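Side-chain contacts in putative phophotriesterase (Proteus mirabilis, PDB 3RHG), which probably hydrolyses ester bonds as a zinc-binding member of the phosphotriesterase family, with two divalent metal ions in each subunit: residues L26-S31 with D294-Q299; S31-E36 with E128-K133. All coordinates share one frame; numbering follows the deposited sequence. Where two conformers were deposited one is given.

Contact 1: residues L26-S31 with D294-Q299. With ZN (zinc ion), chain B; BEZ (benzoic acid), chain D.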
loop_
_atom_site.group_PDB
_atom_site.type_symbol
_atom_site.label_atom_id
_atom_site.label_comp_id
_atom_site.label_asym_id
_atom_site.label_seq_id
_atom_site.Cartn_x
_atom_site.Cartn_y
_atom_site.Cartn_z
ATOM N N LEU A 26 11.707 15.563 10.235
ATOM C CA LEU A 26 12.952 15.619 9.464
ATOM C C LEU A 26 14.054 14.832 10.157
ATOM O O LEU A 26 14.721 14.022 9.515
ATOM C CB LEU A 26 13.412 17.063 9.225
ATOM C CG LEU A 26 12.656 17.769 8.088
ATOM C CD1 LEU A 26 11.156 17.834 8.411
ATOM C CD2 LEU A 26 13.235 19.168 7.804
ATOM N N PHE A 27 14.235 15.095 11.452
ATOM C CA PHE A 27 15.249 14.430 12.271
ATOM C C PHE A 27 14.591 13.872 13.525
ATOM O O PHE A 27 14.015 14.609 14.343
ATOM C CB PHE A 27 16.387 15.395 12.621
ATOM C CG PHE A 27 17.057 15.980 11.403
ATOM C CD1 PHE A 27 17.974 15.220 10.673
ATOM C CD2 PHE A 27 16.760 17.270 10.966
ATOM C CE1 PHE A 27 18.574 15.719 9.535
ATOM C CE2 PHE A 27 17.360 17.782 9.822
ATOM C CZ PHE A 27 18.266 17.008 9.100
ATOM N N ASN A 28 14.631 12.548 13.634
ATOM C CA ASN A 28 14.115 11.849 14.784
ATOM C C ASN A 28 14.909 10.564 14.926
ATOM O O ASN A 28 15.571 10.127 13.984
ATOM C CB ASN A 28 12.598 11.594 14.665
ATOM C CG ASN A 28 12.236 10.610 13.541
ATOM O OD1 ASN A 28 12.807 10.643 12.448
ATOM N ND2 ASN A 28 11.287 9.730 13.819
ATOM N N ASP A 29 14.865 9.967 16.105
ATOM C CA ASP A 29 15.702 8.809 16.378
ATOM C C ASP A 29 14.864 7.964 17.314
ATOM O O ASP A 29 14.521 8.415 18.410
ATOM C CB ASP A 29 17.005 9.263 17.061
ATOM C CG ASP A 29 18.000 8.118 17.272
ATOM O OD1 ASP A 29 17.632 6.942 17.075
ATOM O OD2 ASP A 29 19.156 8.395 17.653
ATOM N N LEU A 30 14.494 6.768 16.866
ATOM C CA LEU A 30 13.721 5.843 17.692
ATOM C C LEU A 30 14.576 4.650 18.108
ATOM O O LEU A 30 14.066 3.545 18.347
ATOM C CB LEU A 30 12.477 5.377 16.939
ATOM C CG LEU A 30 11.630 6.544 16.426
ATOM C CD1 LEU A 30 10.516 6.045 15.535
ATOM C CD2 LEU A 30 11.082 7.389 17.583
ATOM N N SER A 31 15.878 4.877 18.201
ATOM C CA SER A 31 16.848 3.819 18.521
ATOM C C SER A 31 16.663 3.141 19.862
ATOM O O SER A 31 17.167 2.036 20.065
ATOM C CB SER A 31 18.260 4.382 18.477
ATOM O OG SER A 31 18.670 4.579 17.149
ATOM N N ASP A 294 3.522 12.663 7.884
ATOM C CA ASP A 294 4.155 12.084 9.077
ATOM C C ASP A 294 5.334 11.196 8.742
ATOM O O ASP A 294 5.485 10.128 9.339
ATOM C CB ASP A 294 3.140 11.331 9.966
ATOM C CG ASP A 294 3.656 11.107 11.373
ATOM O OD1 ASP A 294 4.526 11.902 11.816
ATOM O OD2 ASP A 294 3.211 10.124 12.047
ATOM N N VAL A 295 6.177 11.616 7.800
ATOM C CA VAL A 295 7.426 10.886 7.553
ATOM C C VAL A 295 8.157 10.748 8.890
ATOM O O VAL A 295 8.418 11.747 9.554
ATOM C CB VAL A 295 8.325 11.593 6.518
ATOM C CG1 VAL A 295 9.728 10.947 6.479
ATOM C CG2 VAL A 295 7.668 11.548 5.140
ATOM N N PHE A 296 8.481 9.518 9.295
ATOM C CA PHE A 296 9.155 9.331 10.572
ATOM C C PHE A 296 10.022 8.084 10.589
ATOM O O PHE A 296 10.631 7.773 11.617
ATOM C CB PHE A 296 8.157 9.328 11.747
ATOM C CG PHE A 296 7.426 8.008 11.971
ATOM C CD1 PHE A 296 7.803 7.172 13.022
ATOM C CD2 PHE A 296 6.332 7.636 11.171
ATOM C CE1 PHE A 296 7.135 5.949 13.261
ATOM C CE2 PHE A 296 5.640 6.424 11.390
ATOM C CZ PHE A 296 6.030 5.591 12.448
ATOM N N LEU A 297 10.074 7.400 9.443
ATOM C CA LEU A 297 10.838 6.169 9.240
ATOM C C LEU A 297 11.561 6.277 7.916
ATOM O O LEU A 297 11.047 6.905 6.988
ATOM C CB LEU A 297 9.903 4.955 9.189
ATOM C CG LEU A 297 9.096 4.605 10.443
ATOM C CD1 LEU A 297 7.948 3.627 10.131
ATOM C CD2 LEU A 297 10.020 4.041 11.585
ATOM N N LYS A 298 12.737 5.665 7.804
ATOM C CA LYS A 298 13.474 5.771 6.557
ATOM C C LYS A 298 12.700 5.139 5.402
ATOM O O LYS A 298 12.867 5.538 4.250
ATOM C CB LYS A 298 14.888 5.164 6.679
ATOM C CG LYS A 298 15.808 5.918 7.640
ATOM C CD LYS A 298 17.246 5.464 7.473
ATOM C CE LYS A 298 18.145 6.118 8.499
ATOM N NZ LYS A 298 19.571 5.678 8.341
ATOM N N GLN A 299 11.875 4.132 5.700
ATOM C CA GLN A 299 11.141 3.445 4.645
ATOM C C GLN A 299 10.134 4.374 3.961
ATOM O O GLN A 299 9.662 4.079 2.856
ATOM C CB GLN A 299 10.402 2.225 5.189
ATOM C CG GLN A 299 9.152 2.581 5.949
ATOM C CD GLN A 299 8.577 1.359 6.639
ATOM O OE1 GLN A 299 9.018 0.983 7.726
ATOM N NE2 GLN A 299 7.596 0.723 6.001
HETATM ZN ZN ZN B . 4.595 12.646 14.050
HETATM C C BEZ D . 1.103 5.394 16.337
HETATM O O1 BEZ D . 0.393 5.989 17.176
HETATM O O2 BEZ D . 1.626 4.295 16.636
HETATM C C1 BEZ D . 1.332 5.978 14.979
HETATM C C2 BEZ D . 0.884 7.264 14.665
HETATM C C3 BEZ D . 1.122 7.793 13.398
HETATM C C4 BEZ D . 1.784 7.035 12.441
HETATM C C5 BEZ D . 2.216 5.750 12.755
HETATM C C6 BEZ D . 1.999 5.215 14.022
#
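Asn28 and Phe296 are joined by the one hydrogen bond between the two segments, from a side-chain amide to a main-chain carbonyl. Asn28 ND2 donates to Phe296 O over 3.0 Å, and the N-H points almost straight at its acceptor (173°). The oxygen lies in the amide plane of Asn28, while the donor sits somewhat off the carbonyl plane and meets the C=O at 123°. With chi1 at 67°, CG of Asn28 stands between its own backbone N and carbonyl carbon, a position that carries the short amide across to the other loop. Asparagine suits this buried place because its two ends do different work: ND2 takes the carbonyl, and OD1 is also hydrogen-bonded.

The apolar part centres on the Phe296 ring. In the conformer given, one of two for this side chain, Leu30 CD1 lies at the ring edge in its plane, 3.9 Å from Phe296 CD1. Leu297 CG lies 3.6 Å above the ring centre, so a branched leucine from the next residue rests on one face.

The ring's far rim faces the ligand, while Asp294, two residues earlier, reaches the metal. Phe296 CE2 is 3.7 Å from C5 of the bound benzoic acid, and Asp294 OD1 binds a zinc ion at 2.4 Å, which His23, His25 and Glu166 also bind. Asp294 OD2 comes within 3.4 Å of C3 of the benzoic acid.

The chemistry implies division of labour: a straight amide bond fixes the backbone at Phe296, leucines pack on one face and, in one conformer at least, at the edge of its ring, and the same segment, 294-299, presents a metal ligand and an aromatic wall to the active-site pocket.

Contact 2: residues S31-E36 with E128-K133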
loop_
_atom_site.group_PDB
_atom_site.type_symbol
_atom_site.label_atom_id
_atom_site.label_comp_id
_atom_site.label_asym_id
_atom_site.label_seq_id
_atom_site.Cartn_x
_atom_site.Cartn_y
_atom_site.Cartn_z
ATOM N N SER A 31 15.878 4.877 18.201
ATOM C CA SER A 31 16.848 3.819 18.521
ATOM C C SER A 31 16.663 3.141 19.862
ATOM O O SER A 31 17.167 2.036 20.065
ATOM C CB SER A 31 18.260 4.382 18.477
ATOM O OG SER A 31 18.670 4.579 17.149
ATOM N N GLY A 32 15.964 3.793 20.785
ATOM C CA GLY A 32 15.781 3.229 22.125
ATOM C C GLY A 32 14.597 2.282 22.234
ATOM O O GLY A 32 14.365 1.686 23.296
ATOM N N VAL A 33 13.856 2.131 21.134
ATOM C CA VAL A 33 12.645 1.314 21.109
ATOM C C VAL A 33 12.552 0.387 19.885
ATOM O O VAL A 33 11.452 0.095 19.398
ATOM C CB VAL A 33 11.362 2.197 21.171
ATOM C CG1 VAL A 33 11.222 2.846 22.559
ATOM C CG2 VAL A 33 11.375 3.275 20.051
ATOM N N VAL A 34 13.692 -0.082 19.382
ATOM C CA VAL A 34 13.661 -1.086 18.320
ATOM C C VAL A 34 13.002 -2.350 18.883
ATOM O O VAL A 34 13.394 -2.847 19.928
ATOM C CB VAL A 34 15.074 -1.388 17.761
ATOM C CG1 VAL A 34 15.013 -2.490 16.705
ATOM C CG2 VAL A 34 15.716 -0.109 17.197
ATOM N N ASP A 35 11.981 -2.844 18.198
ATOM C CA ASP A 35 11.228 -3.998 18.652
ATOM C C ASP A 35 11.889 -5.276 18.153
ATOM O O ASP A 35 12.569 -5.265 17.121
ATOM C CB ASP A 35 9.782 -3.903 18.144
ATOM C CG ASP A 35 8.957 -2.913 18.946
ATOM O OD1 ASP A 35 9.317 -2.674 20.121
ATOM O OD2 ASP A 35 7.969 -2.371 18.405
ATOM N N GLU A 36 11.704 -6.371 18.886
ATOM C CA GLU A 36 12.134 -7.677 18.396
ATOM C C GLU A 36 11.309 -8.048 17.165
ATOM O O GLU A 36 10.147 -7.643 17.040
ATOM C CB GLU A 36 11.957 -8.753 19.473
ATOM C CG GLU A 36 12.750 -8.506 20.747
ATOM C CD GLU A 36 14.239 -8.347 20.496
ATOM O OE1 GLU A 36 14.769 -8.978 19.554
ATOM O OE2 GLU A 36 14.887 -7.589 21.245
ATOM N N GLU A 128 4.422 8.718 27.494
ATOM C CA GLU A 128 5.169 8.256 28.670
ATOM C C GLU A 128 6.139 7.103 28.356
ATOM O O GLU A 128 7.205 6.986 28.972
ATOM C CB GLU A 128 4.206 7.905 29.807
ATOM C CG GLU A 128 4.927 7.699 31.123
ATOM C CD GLU A 128 3.991 7.499 32.303
ATOM O OE1 GLU A 128 2.916 8.115 32.398
ATOM O OE2 GLU A 128 4.344 6.685 33.163
ATOM N N LYS A 129 5.796 6.275 27.379
ATOM C CA LYS A 129 6.684 5.191 26.975
ATOM C C LYS A 129 8.097 5.721 26.705
ATOM O O LYS A 129 9.099 5.048 27.008
ATOM C CB LYS A 129 6.137 4.499 25.723
ATOM C CG LYS A 129 7.034 3.418 25.169
ATOM C CD LYS A 129 6.394 2.699 23.977
ATOM C CE LYS A 129 7.333 1.613 23.471
ATOM N NZ LYS A 129 6.886 1.011 22.173
ATOM N N PHE A 130 8.176 6.925 26.121
ATOM C CA PHE A 130 9.460 7.538 25.789
ATOM C C PHE A 130 9.936 8.511 26.874
ATOM O O PHE A 130 11.143 8.621 27.135
ATOM C CB PHE A 130 9.372 8.304 24.455
ATOM C CG PHE A 130 9.286 7.418 23.257
ATOM C CD1 PHE A 130 10.425 7.130 22.521
ATOM C CD2 PHE A 130 8.065 6.872 22.862
ATOM C CE1 PHE A 130 10.359 6.298 21.399
ATOM C CE2 PHE A 130 7.986 6.033 21.765
ATOM C CZ PHE A 130 9.124 5.755 21.016
ATOM N N GLU A 131 8.994 9.217 27.496
ATOM C CA GLU A 131 9.329 10.329 28.395
ATOM C C GLU A 131 9.576 9.880 29.841
ATOM O O GLU A 131 10.297 10.535 30.586
ATOM C CB GLU A 131 8.244 11.417 28.364
ATOM C CG GLU A 131 8.052 12.084 26.973
ATOM C CD GLU A 131 9.216 12.994 26.569
ATOM O OE1 GLU A 131 10.180 13.162 27.360
ATOM O OE2 GLU A 131 9.175 13.554 25.446
ATOM N N GLY A 132 8.939 8.782 30.238
ATOM C CA GLY A 132 9.131 8.308 31.596
ATOM C C GLY A 132 8.766 9.347 32.637
ATOM O O GLY A 132 7.717 10.033 32.523
ATOM N N LYS A 133 9.629 9.465 33.649
ATOM C CA LYS A 133 9.420 10.381 34.762
ATOM C C LYS A 133 9.395 11.852 34.351
ATOM O O LYS A 133 9.001 12.696 35.150
ATOM C CB LYS A 133 10.485 10.192 35.856
ATOM C CG LYS A 133 10.594 8.818 36.424
ATOM C CD LYS A 133 11.830 8.768 37.371
ATOM C CE LYS A 133 12.021 7.421 38.062
ATOM N NZ LYS A 133 11.027 7.197 39.159
#
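The Phe130 ring turns its CE1-CZ side to Val33, whose two methyls both touch it. They gather round the same outer corner: Val33 CG2 is 3.5 Å from Phe130 CE1, and Val33 CG1 is 3.7 Å from that same atom. Phe130 CZ is also close, 3.5 Å from Val33 CG2. The two side chains cross at about a right angle. The ring of Tyr126 also meets Phe130, their planes inclined by about 55°.

Phe130 has its CG opposite the carbonyl carbon and beside the backbone N (chi1 -72°), which carries the ring out from helix 128-131 to the valine. Being branched at CB, valine offers two methyls close to its backbone, a compact apolar end well suited to an aromatic corner.

Lys129 runs alongside as a fully extended chain, and its CE comes 4.2 Å from Val33 CG1. Lysine fits this outer border because its methylenes can lie against an apolar neighbour while the ammonium goes on to polar surroundings; NZ hydrogen-bonds to an unidentified bound molecule, probably from the crystallisation liquor. Asp35 OD1 is 4.9 Å from Lys129 NZ, too far for a salt bridge, though the opposite charges would probably attract weakly.

Gly132, with positive phi, leaves the short helix as its N closes onto Glu128 O at 2.8 Å. The whole is a small apolar contact at the surface between the loop after strand 19-24 and the short helix 128-131 after strand 118-123, as expected of the beta-alpha barrel of the phosphotriesterase family, where such connections frame the pocket mouth.

Contacts 1 and 2 share Ser31 and lie about 14 Å apart, centre to centre. The long loop between strand 19-24 and helix 55-58 serves both: its earlier residues, 26-31, meet the loop after strand 289-291, and its later ones, 31-36, meet helix 128-131, which follows strand 118-123. In sequence the partners of contact 2 therefore fall between those of contact 1. In the conformer given, Leu30 CD2 and Phe130 CE1, 4.0 Å apart, bring the two into touch. One loop thus ties the first and last strands of the eight-stranded parallel barrel, at contact 1 beside the metal site, to the neighbouring surface at contact 2, alongside the metal-bearing pocket.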